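PDB 6NPS: AxyAgu115A from Amphibacillus xylanus NBRC 15112, which probably hydrolyses glycosidic bonds as a family GH115 alpha-glucuronidase, removing glucuronic acid side groups from xylan. Local coordinates for residues A[746-759]-A[768-780]. The protein carries 3 engineered substitutions. Residues are numbered along the deposited sequence; the frame is centred on the assembly and turned at random.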
loop_
_atom_site.group_PDB
_atom_site.type_symbol
_atom_site.label_atom_id
_atom_site.label_comp_id
_atom_site.label_asym_id
_atom_site.label_seq_id
_atom_site.Cartn_x
_atom_site.Cartn_y
_atom_site.Cartn_z
ATOM N N VAL A 746 18.164 33.015 -6.228
ATOM C CA VAL A 746 18.037 33.728 -7.495
ATOM C C VAL A 746 18.325 35.206 -7.250
ATOM O O VAL A 746 17.663 35.846 -6.425
ATOM C CB VAL A 746 16.640 33.531 -8.102
ATOM C CG1 VAL A 746 16.425 34.482 -9.270
ATOM C CG2 VAL A 746 16.485 32.085 -8.575
ATOM N N ASP A 747 19.293 35.751 -7.974
ATOM C CA ASP A 747 19.546 37.187 -7.907
ATOM C C ASP A 747 18.593 37.878 -8.866
ATOM O O ASP A 747 18.805 37.877 -10.076
ATOM C CB ASP A 747 20.992 37.496 -8.255
ATOM C CG ASP A 747 21.327 38.972 -8.056
ATOM O OD1 ASP A 747 20.476 39.720 -7.499
ATOM O OD2 ASP A 747 22.448 39.365 -8.444
ATOM N N ARG A 748 17.540 38.485 -8.324
ATOM C CA ARG A 748 16.521 39.152 -9.124
ATOM C C ARG A 748 16.950 40.530 -9.603
ATOM O O ARG A 748 16.258 41.119 -10.441
ATOM C CB ARG A 748 15.217 39.237 -8.310
ATOM C CG ARG A 748 14.653 37.836 -8.008
ATOM C CD ARG A 748 13.264 37.929 -7.368
ATOM N NE ARG A 748 12.600 36.631 -7.218
ATOM C CZ ARG A 748 11.804 36.070 -8.122
ATOM N NH1 ARG A 748 11.591 36.665 -9.291
ATOM N NH2 ARG A 748 11.237 34.890 -7.864
ATOM N N ASP A 749 18.083 41.036 -9.132
ATOM C CA ASP A 749 18.535 42.381 -9.492
ATOM C C ASP A 749 18.935 42.425 -10.965
ATOM O O ASP A 749 19.987 41.903 -11.350
ATOM C CB ASP A 749 19.696 42.788 -8.587
ATOM C CG ASP A 749 20.088 44.288 -8.731
ATOM O OD1 ASP A 749 19.224 45.141 -9.048
ATOM O OD2 ASP A 749 21.285 44.604 -8.531
ATOM N N GLY A 750 18.132 43.095 -11.801
ATOM C CA GLY A 750 18.468 43.198 -13.220
ATOM C C GLY A 750 18.074 41.980 -14.043
ATOM O O GLY A 750 18.414 41.906 -15.226
ATOM N N LEU A 751 17.355 41.045 -13.450
ATOM C CA LEU A 751 16.897 39.845 -14.143
ATOM C C LEU A 751 15.652 40.143 -14.980
ATOM O O LEU A 751 14.701 40.783 -14.502
ATOM C CB LEU A 751 16.588 38.773 -13.109
ATOM C CG LEU A 751 16.328 37.315 -13.479
ATOM C CD1 LEU A 751 17.601 36.754 -14.065
ATOM C CD2 LEU A 751 15.948 36.572 -12.232
ATOM N N ALA A 752 15.645 39.637 -16.215
ATOM C CA ALA A 752 14.519 39.829 -17.127
ATOM C C ALA A 752 13.239 39.233 -16.556
ATOM O O ALA A 752 13.253 38.430 -15.618
ATOM C CB ALA A 752 14.822 39.194 -18.495
ATOM N N ASP A 753 12.112 39.639 -17.142
ATOM C CA ASP A 753 10.818 39.222 -16.627
ATOM C C ASP A 753 10.666 37.707 -16.609
ATOM O O ASP A 753 10.044 37.171 -15.691
ATOM C CB ASP A 753 9.701 39.853 -17.451
ATOM C CG ASP A 753 9.480 41.328 -17.110
ATOM O OD1 ASP A 753 8.782 42.014 -17.888
ATOM O OD2 ASP A 753 9.984 41.799 -16.060
ATOM N N GLN A 754 11.220 36.997 -17.590
ATOM C CA GLN A 754 11.237 35.542 -17.555
ATOM C C GLN A 754 12.628 35.028 -17.867
ATOM O O GLN A 754 13.265 35.489 -18.816
ATOM C CB GLN A 754 10.205 34.954 -18.513
ATOM C CG GLN A 754 8.800 35.088 -17.947
ATOM C CD GLN A 754 7.727 34.718 -18.931
ATOM O OE1 GLN A 754 7.971 33.958 -19.872
ATOM N NE2 GLN A 754 6.527 35.252 -18.728
ATOM N N ALA A 755 13.109 34.097 -17.049
ATOM C CA ALA A 755 14.429 33.521 -17.266
ATOM C C ALA A 755 14.370 32.061 -16.855
ATOM O O ALA A 755 13.473 31.645 -16.121
ATOM C CB ALA A 755 15.504 34.273 -16.478
ATOM N N GLU A 756 15.317 31.272 -17.337
ATOM C CA GLU A 756 15.365 29.885 -16.897
ATOM C C GLU A 756 16.809 29.451 -16.733
ATOM O O GLU A 756 17.632 29.667 -17.630
ATOM C CB GLU A 756 14.641 28.986 -17.889
ATOM C CG GLU A 756 14.625 27.519 -17.481
ATOM C CD GLU A 756 13.961 26.660 -18.528
ATOM O OE1 GLU A 756 12.717 26.716 -18.613
ATOM O OE2 GLU A 756 14.679 25.954 -19.278
ATOM N N GLY A 757 17.138 28.881 -15.572
ATOM C CA GLY A 757 18.472 28.387 -15.317
ATOM C C GLY A 757 18.437 26.891 -15.018
ATOM O O GLY A 757 17.365 26.284 -14.841
ATOM N N ARG A 758 19.620 26.296 -14.947
ATOM C CA ARG A 758 19.682 24.873 -14.632
ATOM C C ARG A 758 20.754 24.604 -13.592
ATOM O O ARG A 758 21.865 25.148 -13.665
ATOM C CB ARG A 758 19.955 24.029 -15.888
ATOM C CG ARG A 758 18.814 24.052 -16.892
ATOM C CD ARG A 758 19.245 23.524 -18.259
ATOM N NE ARG A 758 18.521 22.307 -18.592
ATOM C CZ ARG A 758 17.295 22.276 -19.110
ATOM N NH1 ARG A 758 16.646 23.406 -19.383
ATOM N NH2 ARG A 758 16.718 21.101 -19.360
ATOM N N ILE A 759 20.404 23.764 -12.625
ATOM C CA ILE A 759 21.324 23.269 -11.614
ATOM C C ILE A 759 21.691 21.836 -11.981
ATOM O O ILE A 759 20.809 21.018 -12.286
ATOM C CB ILE A 759 20.676 23.321 -10.212
ATOM C CG1 ILE A 759 20.200 24.739 -9.866
ATOM C CG2 ILE A 759 21.616 22.706 -9.140
ATOM C CD1 ILE A 759 19.189 24.741 -8.722
ATOM N N VAL A 768 21.615 14.597 -12.002
ATOM C CA VAL A 768 20.250 15.128 -11.983
ATOM C C VAL A 768 20.322 16.588 -12.413
ATOM O O VAL A 768 21.142 17.354 -11.890
ATOM C CB VAL A 768 19.599 14.984 -10.597
ATOM C CG1 VAL A 768 18.198 15.663 -10.565
ATOM C CG2 VAL A 768 19.449 13.465 -10.226
ATOM N N THR A 769 19.484 16.980 -13.368
ATOM C CA THR A 769 19.368 18.386 -13.734
ATOM C C THR A 769 18.103 18.956 -13.106
ATOM O O THR A 769 17.032 18.339 -13.179
ATOM C CB THR A 769 19.365 18.488 -15.252
ATOM O OG1 THR A 769 20.549 17.834 -15.712
ATOM C CG2 THR A 769 19.365 19.910 -15.734
ATOM N N ILE A 770 18.234 20.078 -12.411
ATOM C CA ILE A 770 17.090 20.757 -11.814
ATOM C C ILE A 770 16.827 22.017 -12.625
ATOM O O ILE A 770 17.721 22.874 -12.770
ATOM C CB ILE A 770 17.344 21.074 -10.336
ATOM C CG1 ILE A 770 17.565 19.781 -9.565
ATOM C CG2 ILE A 770 16.206 21.917 -9.740
ATOM C CD1 ILE A 770 17.727 19.998 -8.091
ATOM N N VAL A 771 15.638 22.110 -13.227
ATOM C CA VAL A 771 15.324 23.254 -14.080
ATOM C C VAL A 771 14.640 24.310 -13.234
ATOM O O VAL A 771 13.677 24.011 -12.520
ATOM C CB VAL A 771 14.450 22.859 -15.274
ATOM C CG1 VAL A 771 14.167 24.130 -16.136
ATOM C CG2 VAL A 771 15.184 21.793 -16.110
ATOM N N VAL A 772 15.140 25.544 -13.306
ATOM C CA VAL A 772 14.669 26.603 -12.420
ATOM C C VAL A 772 14.130 27.743 -13.276
ATOM O O VAL A 772 14.876 28.659 -13.641
ATOM C CB VAL A 772 15.785 27.068 -11.472
ATOM C CG1 VAL A 772 15.261 28.120 -10.441
ATOM C CG2 VAL A 772 16.405 25.854 -10.745
ATOM N N PRO A 773 12.840 27.743 -13.603
ATOM C CA PRO A 773 12.253 28.890 -14.302
ATOM C C PRO A 773 11.875 29.982 -13.308
ATOM O O PRO A 773 11.491 29.719 -12.169
ATOM C CB PRO A 773 11.015 28.281 -14.975
ATOM C CG PRO A 773 10.575 27.209 -13.983
ATOM C CD PRO A 773 11.853 26.661 -13.347
ATOM N N VAL A 774 11.985 31.226 -13.749
ATOM C CA VAL A 774 11.819 32.373 -12.867
ATOM C C VAL A 774 10.862 33.363 -13.513
ATOM O O VAL A 774 10.981 33.650 -14.704
ATOM C CB VAL A 774 13.176 33.066 -12.569
ATOM C CG1 VAL A 774 12.940 34.312 -11.694
ATOM C CG2 VAL A 774 14.120 32.105 -11.857
ATOM N N VAL A 775 9.937 33.903 -12.727
ATOM C CA VAL A 775 9.140 35.061 -13.122
ATOM C C VAL A 775 9.599 36.250 -12.275
ATOM O O VAL A 775 9.659 36.168 -11.040
ATOM C CB VAL A 775 7.631 34.787 -12.961
ATOM C CG1 VAL A 775 6.835 36.088 -13.049
ATOM C CG2 VAL A 775 7.149 33.761 -14.017
ATOM N N ASN A 776 9.978 37.343 -12.931
ATOM C CA ASN A 776 10.472 38.511 -12.222
ATOM C C ASN A 776 9.645 39.752 -12.531
ATOM O O ASN A 776 10.025 40.859 -12.134
ATOM C CB ASN A 776 11.953 38.735 -12.581
ATOM C CG ASN A 776 12.711 39.491 -11.516
ATOM O OD1 ASN A 776 12.546 39.263 -10.320
ATOM N ND2 ASN A 776 13.538 40.428 -11.954
ATOM N N ASN A 777 8.604 39.595 -13.336
ATOM C CA ASN A 777 7.557 40.574 -13.524
ATOM C C ASN A 777 6.776 40.685 -12.228
ATOM O O ASN A 777 6.197 39.696 -11.785
ATOM C CB ASN A 777 6.658 40.075 -14.649
ATOM C CG ASN A 777 5.790 41.139 -15.221
ATOM O OD1 ASN A 777 5.565 42.171 -14.581
ATOM N ND2 ASN A 777 5.288 40.913 -16.434
ATOM N N ASP A 778 6.733 41.852 -11.608
ATOM C CA ASP A 778 5.961 41.890 -10.371
ATOM C C ASP A 778 4.515 42.352 -10.566
ATOM O O ASP A 778 3.742 42.333 -9.599
ATOM C CB ASP A 778 6.662 42.746 -9.312
ATOM C CG ASP A 778 6.758 42.028 -7.961
ATOM O OD1 ASP A 778 7.856 42.020 -7.358
ATOM O OD2 ASP A 778 5.736 41.461 -7.508
ATOM N N PHE A 779 4.124 42.733 -11.787
ATOM C CA PHE A 779 2.716 42.895 -12.162
ATOM C C PHE A 779 2.066 44.112 -11.498
ATOM O O PHE A 779 0.853 44.133 -11.266
ATOM C CB PHE A 779 1.913 41.622 -11.860
ATOM C CG PHE A 779 2.450 40.398 -12.536
ATOM C CD1 PHE A 779 2.283 40.219 -13.902
ATOM C CD2 PHE A 779 3.131 39.433 -11.813
ATOM C CE1 PHE A 779 2.790 39.081 -14.531
ATOM C CE2 PHE A 779 3.625 38.301 -12.428
ATOM C CZ PHE A 779 3.466 38.124 -13.784
ATOM N N THR A 780 2.873 45.133 -11.206
ATOM C CA THR A 780 2.383 46.433 -10.755
ATOM C C THR A 780 1.283 47.006 -11.659
ATOM O O THR A 780 0.493 47.836 -11.194
ATOM C CB THR A 780 3.561 47.435 -10.672
ATOM O OG1 THR A 780 3.893 47.919 -11.982
ATOM C CG2 THR A 780 4.811 46.794 -10.080
HETATM O O HOH W 1 5.767 38.072 -17.501
#
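Asn-776 ND2 is gripped by two backbone carbonyls of the 746-759 segment, giving hydrogen bonds to Leu-751 O (2.8 Å) and to Arg-748 O (3.2 Å). Arg-748 O also accepts from Leu-751 N, closing the type II turn that runs from Arg-748 to Leu-751. The other end of the amide, Asn-776 OD1, takes a nearly straight bond from Arg-748 NH1 (3.0 Å, 164° at the hydrogen), lying in the guanidinium plane, while NH1 also reaches Val-775 O (2.7 Å) from above that carbonyl's plane. With Arg-748 extended from CG to NE and Asn-776 CG anti to its own backbone N (chi1 -155°), the two side chains run antiparallel alongside each other, their guanidinium and amide planes 24° apart. The second guanidinium nitrogen, NH2, bonds to Phe-692 O and Val-697 O, so the arginine links the loop before the hairpin to the end of strand 766-775 through NH1 and to Phe-692 and Val-697 through NH2. An alanine here, lacking the amide, takes away the donor to Leu-751 O and Arg-748 O and the OD1 acceptor of NH1, and is likely to leave the turn less firmly held against the strand end.

Beyond this turn, strands 754-763 and 766-775 pair as an antiparallel beta hairpin. On one face Val-774 CG1 packs against Leu-751 CD2, and Ile-759 CD1 meets Val-772 CG2 (3.6 Å), the latter two residues also touching Leu-723 of strand 723-725 in the facing sheet. Across the other face, Val-771 puts CG1 against Glu-756 CD (3.5 Å) and CG2 over one face of the Arg-758 guanidinium, beside the Glu-756 to Arg-758 salt bridge. The hairpin thus pairs an apolar inner face, packed between two sheets as in a beta sandwich, with a face of mixed character, and amide and guanidinium bonds fasten the preceding turn to its end.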